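Local coordinates for protein DnaB intein (Synechocystis sp., PDB 1MI8) that is an intein that probably excises itself from a replicative DNA helicase by protein splicing, joining the flanking host sequences, at residues F30-I35 against L139-P144. The protein carries 4 engineered substitutions. Numbering follows the deposited sequence.
Sequences FEIWAI and LTVPGP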
ATOM      1  N   PHE A  30      10.143  31.738   5.030  1.00 45.41           N
ATOM      2  CA  PHE A  30      11.179  31.328   4.102  1.00 42.24           C
ATOM      3  C   PHE A  30      10.423  30.685   2.960  1.00 40.15           C
ATOM      4  O   PHE A  30       9.321  30.201   3.130  1.00 38.97           O
ATOM      5  CB  PHE A  30      12.152  30.359   4.760  1.00 40.30           C
ATOM      6  CG  PHE A  30      11.493  29.203   5.429  1.00 40.97           C
ATOM      7  CD1 PHE A  30      11.253  28.023   4.723  1.00 40.87           C
ATOM      8  CD2 PHE A  30      11.077  29.296   6.760  1.00 39.63           C
ATOM      9  CE1 PHE A  30      10.594  26.937   5.324  1.00 39.67           C
ATOM     10  CE2 PHE A  30      10.412  28.206   7.381  1.00 41.33           C
ATOM     11  CZ  PHE A  30      10.172  27.023   6.643  1.00 38.51           C
ATOM     12  N   GLU A  31      10.994  30.699   1.780  1.00 39.28           N
ATOM     13  CA  GLU A  31      10.251  30.119   0.703  1.00 39.22           C
ATOM     14  C   GLU A  31      10.460  28.640   0.515  1.00 35.89           C
ATOM     15  O   GLU A  31      11.542  28.126   0.731  1.00 36.05           O
ATOM     16  CB  GLU A  31      10.584  30.838  -0.587  1.00 41.52           C
ATOM     17  CG  GLU A  31       9.386  31.605  -1.100  1.00 45.70           C
ATOM     18  CD  GLU A  31       9.699  33.042  -1.223  1.00 47.28           C
ATOM     19  OE1 GLU A  31      10.781  33.326  -1.780  1.00 49.65           O
ATOM     20  OE2 GLU A  31       8.878  33.878  -0.771  1.00 49.68           O
ATOM     21  N   ILE A  32       9.404  27.960   0.116  1.00 34.28           N
ATOM     22  CA  ILE A  32       9.505  26.539  -0.176  1.00 31.41           C
ATOM     23  C   ILE A  32       9.009  26.357  -1.609  1.00 31.52           C
ATOM     24  O   ILE A  32       8.688  27.347  -2.259  1.00 32.03           O
ATOM     25  CB  ILE A  32       8.710  25.688   0.854  1.00 30.08           C
ATOM     26  CG1 ILE A  32       7.251  26.166   1.047  1.00 28.36           C
ATOM     27  CG2 ILE A  32       9.452  25.748   2.186  1.00 27.21           C
ATOM     28  CD1 ILE A  32       6.315  26.062  -0.217  1.00 30.68           C
ATOM     29  N   TRP A  33       9.026  25.141  -2.138  1.00 30.52           N
ATOM     30  CA  TRP A  33       8.495  24.896  -3.492  1.00 30.33           C
ATOM     31  C   TRP A  33       7.072  24.294  -3.387  1.00 30.57           C
ATOM     32  O   TRP A  33       6.864  23.334  -2.651  1.00 25.84           O
ATOM     33  CB  TRP A  33       9.387  23.953  -4.264  1.00 31.17           C
ATOM     34  CG  TRP A  33      10.593  24.635  -4.797  1.00 36.90           C
ATOM     35  CD1 TRP A  33      11.918  24.386  -4.469  1.00 36.80           C
ATOM     36  CD2 TRP A  33      10.616  25.693  -5.764  1.00 38.83           C
ATOM     37  NE1 TRP A  33      12.741  25.224  -5.185  1.00 38.47           N
ATOM     38  CE2 TRP A  33      11.973  26.031  -5.985  1.00 40.12           C
ATOM     39  CE3 TRP A  33       9.621  26.391  -6.465  1.00 41.07           C
ATOM     40  CZ2 TRP A  33      12.354  27.025  -6.880  1.00 41.87           C
ATOM     41  CZ3 TRP A  33      10.002  27.381  -7.356  1.00 43.42           C
ATOM     42  CH2 TRP A  33      11.357  27.687  -7.557  1.00 42.50           C
ATOM     43  N   ALA A  34       6.094  24.923  -4.062  1.00 30.34           N
ATOM     44  CA  ALA A  34       4.699  24.443  -4.056  1.00 29.65           C
ATOM     45  C   ALA A  34       4.214  24.303  -5.482  1.00 28.75           C
ATOM     46  O   ALA A  34       4.750  24.928  -6.385  1.00 29.66           O
ATOM     47  CB  ALA A  34       3.792  25.402  -3.320  1.00 25.62           C
ATOM     48  N   ILE A  35       3.226  23.456  -5.694  1.00 27.49           N
ATOM     49  CA  ILE A  35       2.680  23.313  -7.026  1.00 27.08           C
ATOM     50  C   ILE A  35       1.419  24.201  -7.045  1.00 25.49           C
ATOM     51  O   ILE A  35       0.695  24.289  -6.043  1.00 23.94           O
ATOM     52  CB  ILE A  35       2.263  21.820  -7.371  1.00 26.97           C
ATOM     53  CG1 ILE A  35       1.766  21.764  -8.805  1.00 28.46           C
ATOM     54  CG2 ILE A  35       1.151  21.304  -6.439  1.00 26.95           C
ATOM     55  CD1 ILE A  35       1.069  20.493  -9.226  1.00 31.57           C
ATOM     56  N   LEU A 139       3.392  22.322   8.214  1.00 33.23           N
ATOM     57  CA  LEU A 139       3.709  23.707   8.140  1.00 34.21           C
ATOM     58  C   LEU A 139       2.559  24.273   7.394  1.00 34.36           C
ATOM     59  O   LEU A 139       1.795  23.530   6.789  1.00 35.04           O
ATOM     60  CB  LEU A 139       5.084  23.900   7.476  1.00 34.00           C
ATOM     61  CG  LEU A 139       5.401  23.269   6.113  1.00 32.48           C
ATOM     62  CD1 LEU A 139       4.782  24.102   5.034  1.00 30.67           C
ATOM     63  CD2 LEU A 139       6.905  23.211   5.904  1.00 32.31           C
ATOM     64  N   THR A 140       2.410  25.586   7.478  1.00 35.11           N
ATOM     65  CA  THR A 140       1.308  26.261   6.838  1.00 35.22           C
ATOM     66  C   THR A 140       1.868  27.057   5.667  1.00 35.20           C
ATOM     67  O   THR A 140       2.919  27.711   5.765  1.00 38.32           O
ATOM     68  CB  THR A 140       0.603  27.204   7.852  1.00 35.20           C
ATOM     69  OG1 THR A 140       0.271  26.464   9.026  1.00 37.04           O
ATOM     70  CG2 THR A 140      -0.675  27.751   7.291  1.00 34.95           C
ATOM     71  N   VAL A 141       1.167  26.993   4.549  1.00 35.32           N
ATOM     72  CA  VAL A 141       1.597  27.689   3.354  1.00 34.88           C
ATOM     73  C   VAL A 141       0.374  28.322   2.660  1.00 34.58           C
ATOM     74  O   VAL A 141      -0.332  27.680   1.854  1.00 32.25           O
ATOM     75  CB  VAL A 141       2.379  26.728   2.411  1.00 34.73           C
ATOM     76  CG1 VAL A 141       1.547  25.481   2.172  1.00 38.17           C
ATOM     77  CG2 VAL A 141       2.711  27.406   1.074  1.00 32.36           C
ATOM     78  N   PRO A 142       0.095  29.599   3.017  1.00 35.49           N
ATOM     79  CA  PRO A 142      -1.009  30.416   2.491  1.00 35.83           C
ATOM     80  C   PRO A 142      -1.022  30.457   0.956  1.00 35.88           C
ATOM     81  O   PRO A 142       0.005  30.733   0.317  1.00 37.86           O
ATOM     82  CB  PRO A 142      -0.735  31.788   3.105  1.00 36.82           C
ATOM     83  CG  PRO A 142      -0.266  31.421   4.524  1.00 38.22           C
ATOM     84  CD  PRO A 142       0.649  30.193   4.257  1.00 35.23           C
ATOM     85  N   GLY A 143      -2.183  30.182   0.374  1.00 35.88           N
ATOM     86  CA  GLY A 143      -2.323  30.185  -1.068  1.00 33.98           C
ATOM     87  C   GLY A 143      -2.264  28.803  -1.692  1.00 33.91           C
ATOM     88  O   GLY A 143      -3.303  28.181  -1.917  1.00 34.58           O
ATOM     89  N   PRO A 144      -1.063  28.292  -2.026  1.00 32.94           N
ATOM     90  CA  PRO A 144      -1.087  26.948  -2.630  1.00 31.99           C
ATOM     91  C   PRO A 144      -1.276  25.788  -1.650  1.00 30.32           C
ATOM     92  O   PRO A 144      -1.667  24.711  -2.050  1.00 30.64           O
ATOM     93  CB  PRO A 144       0.247  26.882  -3.420  1.00 29.35           C
ATOM     94  CG  PRO A 144       1.152  27.692  -2.577  1.00 33.24           C
ATOM     95  CD  PRO A 144       0.265  28.915  -2.154  1.00 31.95           C
TER
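In the all-beta intein fold, the strand at 31-35 is met by the loop that follows the long strand 120-140, and the meeting is led by Pro144, whose ring sits against the methyl of Ala34. Pro144 CG lies 3.6 Å from Ala34 CB and Pro144 CB 3.8 Å from the same methyl, so one edge of the pyrrolidine, rather than a single atom, rests on it. With only a methyl on the strand side, the CA atoms of Ala34 and Pro144 stand 6.5 Å apart, the closest CA pair of the two segments. Pro144 CB also lies 3.7 Å from the carbonyl O of Ile35, a plain van der Waals contact. Two residues back along the strand, Ile32 points the same way and reaches Val141 with its long branch: Ile32 CD1 is 4.1 Å from Val141 CG2, a looser touch between methyl ends, the two side chains lying at a slant to each other. With chi1 at 52°, Val141 puts CG2 anti to its backbone N, and this is the methyl that meets Ile32 CD1. Between the two apolar pairs the loop turns through Pro142 and Gly143, the glycine at phi 99° and psi -88°, where a side chain would run into the preceding carbonyl O. Both side-chain-to-side-chain contacts are apolar; the polar link comes from Asn146, whose OD1 accepts the Ile35 N-H and whose ND2 donates to Pro144 O, tying strand and loop end together. Phe147 and Val47 pack on Ile32, extending the apolar layer, and the backbone of 31-35 pairs with strand 41-63. This loop, laid over one face of a strand and joined to it through an asparagine side chain, is part of the buried apolar interior of the all-beta Hint (hedgehog/intein) fold.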